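Local coordinates for protein extracellular ligand-binding receptor (Verminephrobacter eiseniae, PDB 4M88) that probably binds amino acids or related small solutes outside the cytoplasm and delivers them to an ABC transporter, at residues E62-A67 / D94-V99; V99-V104 / A295-E300; S156-V161 / I173-V178; A213-L218 / A236-V241. One frame throughout, in Å; residues are numbered along the deposited sequence.

In the fold
The chain folds into two lobes of the type I periplasmic binding protein kind, and the four contacts divide evenly between them. Contacts 1 and 2 belong to the lobe built on the five-stranded parallel sheet; their centres are 15 Å apart, and their segments overlap at Val-99, at the start of strand 99-101. In the other lobe, contact 3 packs helix 152-166 on the outer strand 174-180, and contact 4 joins two helices beside the same sheet, 21 Å away between centres. Contact 1 closes first along the chain; contact 2 then spans a long loop enclosing contacts 3 and 4. Each packs one lobe internally, as in a binding protein whose lobes probably close on a solute between them.

Contact 1: E62-A67 / D94-V99; sequences EQFPKA and DTAPVV
The ring of Phe-64 meets residues 94-99 with its outer rim, and nothing from that segment sits squarely over either face. At the edge, in the plane of the ring, is the methyl of Ala-96: its CB lies 3.9 Å from Phe-64 CZ, and the neighbouring CE2 is only slightly farther from it. Val-98 comes in obliquely, with CG1 at 4.5 Å from Phe-64 CZ, a looser touch than that of the alanine. The phenylalanine reaches this far because CG stands anti to the backbone N (chi1 -175°), which swings the ring off the side of helix 57-68 toward the loop. Between the two small partners, Pro-97 forms the centre of an inverse gamma turn, marked by a weak hydrogen bond of 2.8 Å from Val-98 N to Ala-96 O. Ala-96 and Val-98 both point their CB atoms toward the helix. The contact is entirely apolar and buried: Leu-75, Leu-92 and Leu-93 also touch the Phe-64 ring, while Met-68 packs against Ala-96 and Val-98. Lys-117 NZ supplies another hydrogen bond to Ala-96 O. Here the outer helix that links strand 45-52 to strand 74-76 is packed against the loop running into strand 99-101, an arrangement of the alternating beta-alpha units in the parallel-sheet lobe of a type I periplasmic binding protein.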
loop_
_atom_site.group_PDB
_atom_site.type_symbol
_atom_site.label_atom_id
_atom_site.label_comp_id
_atom_site.label_asym_id
_atom_site.label_seq_id
_atom_site.Cartn_x
_atom_site.Cartn_y
_atom_site.Cartn_z
ATOM N N GLU A 62 -21.560 5.329 0.128
ATOM C CA GLU A 62 -22.713 4.478 -0.161
ATOM C C GLU A 62 -22.554 3.050 0.357
ATOM O O GLU A 62 -23.493 2.465 0.899
ATOM C CB GLU A 62 -22.969 4.435 -1.670
ATOM C CG GLU A 62 -23.415 5.755 -2.262
ATOM C CD GLU A 62 -23.532 5.700 -3.776
ATOM O OE1 GLU A 62 -23.423 4.588 -4.341
ATOM O OE2 GLU A 62 -23.731 6.768 -4.397
ATOM N N GLN A 63 -21.372 2.474 0.177
ATOM C CA GLN A 63 -21.162 1.072 0.549
ATOM C C GLN A 63 -20.952 0.826 2.040
ATOM O O GLN A 63 -21.238 -0.265 2.531
ATOM C CB GLN A 63 -19.988 0.476 -0.232
ATOM C CG GLN A 63 -20.247 0.389 -1.735
ATOM C CD GLN A 63 -21.559 -0.295 -2.049
ATOM O OE1 GLN A 63 -21.928 -1.290 -1.419
ATOM N NE2 GLN A 63 -22.293 0.253 -3.007
ATOM N N PHE A 64 -20.439 1.818 2.754
ATOM C CA PHE A 64 -20.096 1.616 4.153
ATOM C C PHE A 64 -21.265 1.120 5.015
ATOM O O PHE A 64 -21.124 0.095 5.681
ATOM C CB PHE A 64 -19.427 2.859 4.761
ATOM C CG PHE A 64 -18.950 2.664 6.178
ATOM C CD1 PHE A 64 -17.701 2.128 6.436
ATOM C CD2 PHE A 64 -19.758 3.030 7.254
ATOM C CE1 PHE A 64 -17.255 1.950 7.747
ATOM C CE2 PHE A 64 -19.325 2.869 8.559
ATOM C CZ PHE A 64 -18.070 2.320 8.812
ATOM N N PRO A 65 -22.419 1.820 4.992
ATOM C CA PRO A 65 -23.496 1.318 5.855
ATOM C C PRO A 65 -24.025 -0.043 5.392
ATOM O O PRO A 65 -24.424 -0.861 6.227
ATOM C CB PRO A 65 -24.585 2.399 5.726
ATOM C CG PRO A 65 -24.271 3.126 4.463
ATOM C CD PRO A 65 -22.777 3.113 4.380
ATOM N N LYS A 66 -24.004 -0.299 4.086
ATOM C CA LYS A 66 -24.426 -1.610 3.588
ATOM C C LYS A 66 -23.488 -2.692 4.110
ATOM O O LYS A 66 -23.925 -3.784 4.471
ATOM C CB LYS A 66 -24.455 -1.624 2.059
ATOM C CG LYS A 66 -25.415 -0.619 1.463
ATOM C CD LYS A 66 -25.302 -0.579 -0.054
ATOM C CE LYS A 66 -26.517 0.078 -0.682
ATOM N NZ LYS A 66 -26.414 0.116 -2.169
ATOM N N ALA A 67 -22.193 -2.379 4.153
ATOM C CA ALA A 67 -21.200 -3.292 4.695
ATOM C C ALA A 67 -21.440 -3.495 6.190
ATOM O O ALA A 67 -21.413 -4.625 6.692
ATOM C CB ALA A 67 -19.777 -2.750 4.444
ATOM N N ASP A 94 -16.678 6.723 13.992
ATOM C CA ASP A 94 -16.904 7.165 15.376
ATOM C C ASP A 94 -17.828 6.262 16.205
ATOM O O ASP A 94 -17.562 5.993 17.380
ATOM C CB ASP A 94 -17.427 8.599 15.407
ATOM C CG ASP A 94 -16.335 9.619 15.154
ATOM O OD1 ASP A 94 -15.194 9.222 14.829
ATOM O OD2 ASP A 94 -16.626 10.821 15.266
ATOM N N THR A 95 -18.918 5.796 15.607
ATOM C CA THR A 95 -19.852 4.957 16.355
ATOM C C THR A 95 -20.064 3.578 15.727
ATOM O O THR A 95 -20.893 2.785 16.197
ATOM C CB THR A 95 -21.211 5.654 16.536
ATOM O OG1 THR A 95 -21.629 6.210 15.281
ATOM C CG2 THR A 95 -21.098 6.778 17.563
ATOM N N ALA A 96 -19.322 3.283 14.670
ATOM C CA ALA A 96 -19.449 1.981 14.023
ATOM C C ALA A 96 -18.611 0.929 14.750
ATOM O O ALA A 96 -17.407 1.122 14.947
ATOM C CB ALA A 96 -19.051 2.073 12.555
ATOM N N PRO A 97 -19.249 -0.185 15.159
ATOM C CA PRO A 97 -18.526 -1.268 15.836
ATOM C C PRO A 97 -17.715 -2.103 14.848
ATOM O O PRO A 97 -18.084 -3.225 14.488
ATOM C CB PRO A 97 -19.648 -2.111 16.453
ATOM C CG PRO A 97 -20.845 -1.867 15.554
ATOM C CD PRO A 97 -20.706 -0.422 15.126
ATOM N N VAL A 98 -16.597 -1.548 14.408
ATOM C CA VAL A 98 -15.777 -2.223 13.417
ATOM C C VAL A 98 -14.341 -1.752 13.578
ATOM O O VAL A 98 -14.087 -0.709 14.174
ATOM C CB VAL A 98 -16.288 -1.917 11.993
ATOM C CG1 VAL A 98 -15.918 -0.492 11.575
ATOM C CG2 VAL A 98 -15.743 -2.934 10.981
ATOM N N VAL A 99 -13.393 -2.534 13.080
ATOM C CA VAL A 99 -12.030 -2.057 12.986
ATOM C C VAL A 99 -11.653 -2.096 11.513
ATOM O O VAL A 99 -12.142 -2.956 10.754
ATOM C CB VAL A 99 -11.074 -2.914 13.822
ATOM C CG1 VAL A 99 -11.151 -4.299 13.387
ATOM C CG2 VAL A 99 -9.679 -2.459 13.650
#

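Contact 2: V99-V104 / A295-E300; sequences VVVNGV and ARTVGE
In the three-layer alpha/beta lobe around the five-stranded parallel sheet, Val-101 of strand 99-101 packs onto Val-298 of helix 286-303, a helix that comes back to this lobe after the chain has passed through the other one. The two valines meet obliquely through a single branch each, CG2 of Val-101 lying 3.7 Å from CG2 of Val-298. In both residues CG1 is anti to the backbone N (chi1 176° and 171°), which puts the touching CG2 beside the N and anti to the carbonyl carbon. One residue earlier on the helix, the methyl of Thr-297 offers a lighter touch: its CG2 stands 4.3 Å from CG1 of Val-101. The hydroxyl of that threonine is hydrogen-bonded to Leu-293 O within its own helix, while the methyl faces the strand. Leu-319 and Leu-315 of helix 312-321 extend the core by packing on Thr-297 and Val-298 respectively. On the polar side of the helix Arg-296 bridges two carboxylates, its NH1 pairing with Glu-269. Arg-296 NE reaches OE2 of Glu-300 at 3.0 Å and 161°, in the guanidinium plane and on the anti lone pair of the carboxylate oxygen.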
loop_
_atom_site.group_PDB
_atom_site.type_symbol
_atom_site.label_atom_id
_atom_site.label_comp_id
_atom_site.label_asym_id
_atom_site.label_seq_id
_atom_site.Cartn_x
_atom_site.Cartn_y
_atom_site.Cartn_z
ATOM N N VAL A 99 -13.393 -2.534 13.080
ATOM C CA VAL A 99 -12.030 -2.057 12.986
ATOM C C VAL A 99 -11.653 -2.096 11.513
ATOM O O VAL A 99 -12.142 -2.956 10.754
ATOM C CB VAL A 99 -11.074 -2.914 13.822
ATOM C CG1 VAL A 99 -11.151 -4.299 13.387
ATOM C CG2 VAL A 99 -9.679 -2.459 13.650
ATOM N N VAL A 100 -10.839 -1.135 11.091
ATOM C CA VAL A 100 -10.375 -1.102 9.708
ATOM C C VAL A 100 -8.906 -1.469 9.738
ATOM O O VAL A 100 -8.122 -0.840 10.441
ATOM C CB VAL A 100 -10.532 0.291 9.068
ATOM C CG1 VAL A 100 -10.050 0.250 7.622
ATOM C CG2 VAL A 100 -11.987 0.747 9.113
ATOM N N VAL A 101 -8.543 -2.522 9.018
ATOM C CA VAL A 101 -7.185 -3.045 9.097
ATOM C C VAL A 101 -6.481 -2.790 7.783
ATOM O O VAL A 101 -6.831 -3.375 6.748
ATOM C CB VAL A 101 -7.154 -4.537 9.461
ATOM C CG1 VAL A 101 -5.724 -5.068 9.429
ATOM C CG2 VAL A 101 -7.768 -4.752 10.838
ATOM N N ASN A 102 -5.506 -1.889 7.857
ATOM C CA ASN A 102 -4.741 -1.390 6.716
ATOM C C ASN A 102 -5.526 -0.394 5.868
ATOM O O ASN A 102 -6.765 -0.380 5.869
ATOM C CB ASN A 102 -4.157 -2.515 5.853
ATOM C CG ASN A 102 -2.894 -2.081 5.117
ATOM O OD1 ASN A 102 -2.026 -1.415 5.697
ATOM N ND2 ASN A 102 -2.798 -2.425 3.834
ATOM N N GLY A 103 -4.787 0.450 5.165
ATOM C CA GLY A 103 -5.362 1.428 4.263
ATOM C C GLY A 103 -4.319 1.706 3.202
ATOM O O GLY A 103 -3.120 1.756 3.505
ATOM N N VAL A 104 -4.773 1.839 1.958
ATOM C CA VAL A 104 -3.909 2.192 0.835
ATOM C C VAL A 104 -4.526 3.403 0.156
ATOM O O VAL A 104 -5.691 3.360 -0.228
ATOM C CB VAL A 104 -3.868 1.059 -0.200
ATOM C CG1 VAL A 104 -3.014 1.452 -1.416
ATOM C CG2 VAL A 104 -3.367 -0.218 0.438
ATOM N N ALA A 295 -5.242 -9.444 6.030
ATOM C CA ALA A 295 -6.179 -10.456 6.507
ATOM C C ALA A 295 -5.533 -11.318 7.587
ATOM O O ALA A 295 -6.164 -11.638 8.595
ATOM C CB ALA A 295 -6.683 -11.316 5.346
ATOM N N ARG A 296 -4.274 -11.697 7.395
ATOM C CA ARG A 296 -3.614 -12.538 8.379
ATOM C C ARG A 296 -3.426 -11.840 9.732
ATOM O O ARG A 296 -3.437 -12.481 10.779
ATOM C CB ARG A 296 -2.272 -13.044 7.858
ATOM C CG ARG A 296 -1.615 -14.013 8.818
ATOM C CD ARG A 296 -0.567 -14.867 8.132
ATOM N NE ARG A 296 0.153 -15.670 9.110
ATOM C CZ ARG A 296 1.199 -16.432 8.815
ATOM N NH1 ARG A 296 1.631 -16.495 7.558
ATOM N NH2 ARG A 296 1.808 -17.118 9.777
ATOM N N THR A 297 -3.258 -10.522 9.709
ATOM C CA THR A 297 -3.187 -9.743 10.950
ATOM C C THR A 297 -4.459 -9.924 11.770
ATOM O O THR A 297 -4.400 -10.142 12.987
ATOM C CB THR A 297 -3.010 -8.264 10.620
ATOM O OG1 THR A 297 -1.730 -8.098 10.013
ATOM C CG2 THR A 297 -3.090 -7.405 11.873
ATOM N N VAL A 298 -5.603 -9.851 11.103
ATOM C CA VAL A 298 -6.867 -10.098 11.776
ATOM C C VAL A 298 -6.919 -11.518 12.328
ATOM O O VAL A 298 -7.308 -11.726 13.476
ATOM C CB VAL A 298 -8.060 -9.852 10.853
ATOM C CG1 VAL A 298 -9.336 -10.328 11.518
ATOM C CG2 VAL A 298 -8.163 -8.369 10.506
ATOM N N GLY A 299 -6.509 -12.484 11.512
ATOM C CA GLY A 299 -6.482 -13.879 11.923
ATOM C C GLY A 299 -5.590 -14.112 13.124
ATOM O O GLY A 299 -5.978 -14.785 14.085
ATOM N N GLU A 300 -4.379 -13.567 13.087
ATOM C CA GLU A 300 -3.459 -13.774 14.204
ATOM C C GLU A 300 -3.954 -13.106 15.485
ATOM O O GLU A 300 -3.778 -13.645 16.578
ATOM C CB GLU A 300 -2.033 -13.325 13.861
ATOM C CG GLU A 300 -1.397 -14.055 12.665
ATOM C CD GLU A 300 -1.157 -15.547 12.894
ATOM O OE1 GLU A 300 -1.219 -16.014 14.055
ATOM O OE2 GLU A 300 -0.889 -16.259 11.896
#

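Contact 3: S156-V161 / I173-V178; sequences SGMAVV and IELNGV
Met-158, a selenomethionine, and Leu-175 reach toward each other tip to tip, while Val-161 crosses the same leucine at about a right angle. The isobutyl group of Leu-175 is the common partner. Its CD2 lies 3.6 Å from the terminal methyl CE of Met-158 and 3.8 Å from CG1 of Val-161, so one methyl serves two residues spaced a little under one turn apart on the helix. Val-161 CG1 also touches the other branch, with CD1 of Leu-175 at 3.9 Å, and thus rests against both ends of the fork. The Met-158 chain leaves the helix with CG anti to the backbone N (chi1 -174°), then bends at chi2 (65°) and again farther out. That course carries it along the strand: SE comes within 3.9 Å of Gly-177 CA before CE continues on to the leucine. Because Gly-177 has no side chain, the selenium packs directly on the strand backbone. There is no hydrogen bond across the contact; the grip is purely apolar. The short axes of helix and strand run almost exactly antiparallel, at 172°, and approach to 10.0 Å, as expected in a beta-alpha-beta unit, where the helix runs back along the strands it connects. Here the unit is strand 143-149, helix 152-166 and the edge strand 174-180. Thr-146 of strand 143-149 touches both Met-158 and Leu-175, and Tyr-148 also packs on the selenomethionine. Ile-129 of helix 125-138 flanks Val-161, while Gln-162 and Val-165 of helix 152-166 touch Leu-175.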
loop_
_atom_site.group_PDB
_atom_site.type_symbol
_atom_site.label_atom_id
_atom_site.label_comp_id
_atom_site.label_asym_id
_atom_site.label_seq_id
_atom_site.Cartn_x
_atom_site.Cartn_y
_atom_site.Cartn_z
ATOM N N SER A 156 -0.139 15.968 -0.217
ATOM C CA SER A 156 0.362 15.523 1.081
ATOM C C SER A 156 1.745 14.916 0.911
ATOM O O SER A 156 2.652 15.208 1.686
ATOM C CB SER A 156 -0.583 14.499 1.726
ATOM O OG SER A 156 -0.006 13.923 2.893
ATOM N N GLY A 157 1.894 14.067 -0.104
ATOM C CA GLY A 157 3.191 13.492 -0.422
ATOM C C GLY A 157 4.219 14.567 -0.738
ATOM O O GLY A 157 5.349 14.517 -0.261
HETATM N N MSE A 158 3.822 15.558 -1.529
HETATM C CA MSE A 158 4.753 16.609 -1.931
HETATM C C MSE A 158 5.235 17.392 -0.713
HETATM O O MSE A 158 6.415 17.721 -0.598
HETATM C CB MSE A 158 4.087 17.549 -2.938
HETATM C CG MSE A 158 5.024 18.589 -3.507
HETATM SE SE MSE A 158 6.415 17.730 -4.580
HETATM C CE MSE A 158 7.955 18.562 -3.748
ATOM N N ALA A 159 4.323 17.687 0.207
ATOM C CA ALA A 159 4.701 18.406 1.424
ATOM C C ALA A 159 5.665 17.571 2.258
ATOM O O ALA A 159 6.584 18.109 2.876
ATOM C CB ALA A 159 3.465 18.774 2.251
ATOM N N VAL A 160 5.446 16.258 2.285
ATOM C CA VAL A 160 6.335 15.369 3.025
ATOM C C VAL A 160 7.733 15.362 2.409
ATOM O O VAL A 160 8.733 15.409 3.133
ATOM C CB VAL A 160 5.752 13.935 3.118
ATOM C CG1 VAL A 160 6.795 12.958 3.614
ATOM C CG2 VAL A 160 4.544 13.932 4.047
ATOM N N VAL A 161 7.807 15.318 1.079
ATOM C CA VAL A 161 9.098 15.380 0.396
ATOM C C VAL A 161 9.818 16.673 0.752
ATOM O O VAL A 161 11.005 16.659 1.060
ATOM C CB VAL A 161 8.983 15.255 -1.151
ATOM C CG1 VAL A 161 10.374 15.201 -1.759
ATOM C CG2 VAL A 161 8.229 13.996 -1.537
ATOM N N ILE A 173 19.863 19.335 -0.376
ATOM C CA ILE A 173 19.416 18.866 -1.681
ATOM C C ILE A 173 18.469 19.907 -2.238
ATOM O O ILE A 173 17.565 20.368 -1.532
ATOM C CB ILE A 173 18.636 17.548 -1.580
ATOM C CG1 ILE A 173 19.536 16.427 -1.073
ATOM C CG2 ILE A 173 18.060 17.152 -2.942
ATOM C CD1 ILE A 173 18.785 15.145 -0.876
ATOM N N GLU A 174 18.666 20.287 -3.497
ATOM C CA GLU A 174 17.716 21.177 -4.146
ATOM C C GLU A 174 16.551 20.346 -4.633
ATOM O O GLU A 174 16.747 19.304 -5.265
ATOM C CB GLU A 174 18.353 21.916 -5.322
ATOM C CG GLU A 174 17.370 22.805 -6.066
ATOM C CD GLU A 174 17.975 23.451 -7.299
ATOM O OE1 GLU A 174 19.179 23.233 -7.556
ATOM O OE2 GLU A 174 17.239 24.172 -8.011
ATOM N N LEU A 175 15.337 20.792 -4.336
ATOM C CA LEU A 175 14.155 20.026 -4.710
ATOM C C LEU A 175 13.226 20.818 -5.625
ATOM O O LEU A 175 12.907 21.965 -5.334
ATOM C CB LEU A 175 13.399 19.598 -3.446
ATOM C CG LEU A 175 12.033 18.946 -3.662
ATOM C CD1 LEU A 175 12.187 17.551 -4.266
ATOM C CD2 LEU A 175 11.263 18.891 -2.349
ATOM N N ASN A 176 12.793 20.212 -6.728
ATOM C CA ASN A 176 11.753 20.817 -7.553
ATOM C C ASN A 176 10.557 19.889 -7.618
ATOM O O ASN A 176 10.722 18.688 -7.775
ATOM C CB ASN A 176 12.260 21.090 -8.968
ATOM C CG ASN A 176 13.298 22.184 -9.006
ATOM O OD1 ASN A 176 13.237 23.139 -8.233
ATOM N ND2 ASN A 176 14.262 22.054 -9.904
ATOM N N GLY A 177 9.355 20.434 -7.488
ATOM C CA GLY A 177 8.173 19.584 -7.516
ATOM C C GLY A 177 7.248 20.012 -8.628
ATOM O O GLY A 177 6.882 21.189 -8.719
ATOM N N VAL A 178 6.875 19.062 -9.471
ATOM C CA VAL A 178 6.049 19.350 -10.638
ATOM C C VAL A 178 4.715 18.635 -10.515
ATOM O O VAL A 178 4.663 17.413 -10.442
ATOM C CB VAL A 178 6.752 18.921 -11.924
ATOM C CG1 VAL A 178 5.860 19.164 -13.120
ATOM C CG2 VAL A 178 8.062 19.694 -12.082
#

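Contact 4: A213-L218 / A236-V241; sequences AGIAAL and AQIVKV
Ile-215 and Ile-238 make the tight, buried half of this contact, and Ala-216 with Val-241 the half nearer solvent. In the first pair the side chains cross at about a right angle. One methyl of Ile-215 does all the touching on its side: CD1 sits 3.8 Å from CD1 of Ile-238 and 3.9 Å from its CG1, with the CG2 branch of Ile-238 also close by, at 4.2 Å. The methyl therefore lies across the end of Ile-238 and also reaches its CG1 and CG2. Ile-215 is able to do this because CG1 is anti to its carbonyl carbon (chi1 -66°) and CD1 then continues outward in an extended chain (chi2 172°). These are successive helices of the second lobe, 208-220 and 235-247, with strand 227-229 between them in the chain: an alpha-beta-alpha run of the Rossmann-like architecture found in type I periplasmic binding proteins. Leu-227 and Val-229 of that strand touch Ile-215, placing Ile-215 toward the sheet, and Val-233 and Ala-247 pack on Ile-238. The outer pair is sparser. The methyl of Ala-216 meets CG1 of Val-241 at 4.0 Å, with no second atom pair as close, and Val-241 is itself exposed; Val-242 adds another neighbour for Ala-216. Val-241 N makes a weak hydrogen bond, 3.2 Å, to Ile-238 O. Gln-237 binds Ser-234 N through OE1 and, through NE2, OD1 of Asp-20 on helix 18-37 of the first lobe.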
loop_
_atom_site.group_PDB
_atom_site.type_symbol
_atom_site.label_atom_id
_atom_site.label_comp_id
_atom_site.label_asym_id
_atom_site.label_seq_id
_atom_site.Cartn_x
_atom_site.Cartn_y
_atom_site.Cartn_z
ATOM N N ALA A 213 1.961 5.589 -15.694
ATOM C CA ALA A 213 1.882 6.574 -16.766
ATOM C C ALA A 213 2.988 7.612 -16.643
ATOM O O ALA A 213 3.524 8.063 -17.658
ATOM C CB ALA A 213 0.532 7.250 -16.771
ATOM N N GLY A 214 3.332 7.989 -15.404
ATOM C CA GLY A 214 4.356 8.992 -15.171
ATOM C C GLY A 214 5.733 8.483 -15.546
ATOM O O GLY A 214 6.536 9.206 -16.139
ATOM N N ILE A 215 6.011 7.237 -15.203
ATOM C CA ILE A 215 7.271 6.630 -15.610
ATOM C C ILE A 215 7.377 6.620 -17.129
ATOM O O ILE A 215 8.407 6.996 -17.687
ATOM C CB ILE A 215 7.415 5.203 -15.066
ATOM C CG1 ILE A 215 7.524 5.227 -13.541
ATOM C CG2 ILE A 215 8.641 4.527 -15.672
ATOM C CD1 ILE A 215 7.482 3.838 -12.893
ATOM N N ALA A 216 6.316 6.200 -17.807
ATOM C CA ALA A 216 6.371 6.099 -19.261
ATOM C C ALA A 216 6.590 7.472 -19.878
ATOM O O ALA A 216 7.359 7.612 -20.830
ATOM C CB ALA A 216 5.115 5.465 -19.805
ATOM N N ALA A 217 5.918 8.481 -19.331
ATOM C CA ALA A 217 6.045 9.840 -19.844
ATOM C C ALA A 217 7.459 10.376 -19.642
ATOM O O ALA A 217 8.021 11.027 -20.536
ATOM C CB ALA A 217 5.030 10.752 -19.181
ATOM N N LEU A 218 8.026 10.118 -18.467
ATOM C CA LEU A 218 9.398 10.531 -18.191
ATOM C C LEU A 218 10.396 9.863 -19.152
ATOM O O LEU A 218 11.240 10.545 -19.733
ATOM C CB LEU A 218 9.766 10.274 -16.725
ATOM C CG LEU A 218 9.097 11.185 -15.693
ATOM C CD1 LEU A 218 9.273 10.631 -14.285
ATOM C CD2 LEU A 218 9.644 12.624 -15.775
ATOM N N ALA A 236 6.646 -5.736 -12.603
ATOM C CA ALA A 236 6.012 -6.322 -13.778
ATOM C C ALA A 236 5.165 -5.293 -14.533
ATOM O O ALA A 236 5.150 -5.290 -15.762
ATOM C CB ALA A 236 5.155 -7.520 -13.374
ATOM N N GLN A 237 4.432 -4.456 -13.796
ATOM C CA GLN A 237 3.554 -3.456 -14.413
ATOM C C GLN A 237 4.386 -2.429 -15.163
ATOM O O GLN A 237 3.984 -1.932 -16.225
ATOM C CB GLN A 237 2.686 -2.745 -13.364
ATOM C CG GLN A 237 1.608 -3.623 -12.728
ATOM C CD GLN A 237 0.868 -2.929 -11.584
ATOM O OE1 GLN A 237 1.467 -2.197 -10.782
ATOM N NE2 GLN A 237 -0.444 -3.159 -11.505
ATOM N N ILE A 238 5.548 -2.108 -14.602
ATOM C CA ILE A 238 6.443 -1.135 -15.230
ATOM C C ILE A 238 7.059 -1.713 -16.509
ATOM O O ILE A 238 7.069 -1.054 -17.544
ATOM C CB ILE A 238 7.527 -0.656 -14.250
ATOM C CG1 ILE A 238 6.871 -0.053 -13.003
ATOM C CG2 ILE A 238 8.458 0.353 -14.933
ATOM C CD1 ILE A 238 7.864 0.245 -11.878
ATOM N N VAL A 239 7.522 -2.965 -16.458
ATOM C CA VAL A 239 8.108 -3.611 -17.633
ATOM C C VAL A 239 7.088 -3.820 -18.762
ATOM O O VAL A 239 7.420 -3.706 -19.945
ATOM C CB VAL A 239 8.782 -4.948 -17.259
ATOM C CG1 VAL A 239 9.318 -5.654 -18.507
ATOM C CG2 VAL A 239 9.898 -4.703 -16.261
ATOM N N LYS A 240 5.845 -4.107 -18.389
ATOM C CA LYS A 240 4.764 -4.265 -19.360
ATOM C C LYS A 240 4.678 -3.040 -20.271
ATOM O O LYS A 240 4.478 -3.164 -21.485
ATOM C CB LYS A 240 3.427 -4.470 -18.623
ATOM C CG LYS A 240 2.302 -4.965 -19.515
ATOM C CD LYS A 240 2.606 -6.377 -19.988
ATOM C CE LYS A 240 1.877 -6.727 -21.276
ATOM N NZ LYS A 240 2.430 -7.972 -21.886
ATOM N N VAL A 241 4.863 -1.860 -19.685
ATOM C CA VAL A 241 4.680 -0.611 -20.420
ATOM C C VAL A 241 5.958 -0.102 -21.102
ATOM O O VAL A 241 5.949 0.156 -22.306
ATOM C CB VAL A 241 4.058 0.487 -19.524
ATOM C CG1 VAL A 241 3.828 1.760 -20.330
ATOM C CG2 VAL A 241 2.742 -0.003 -18.936
#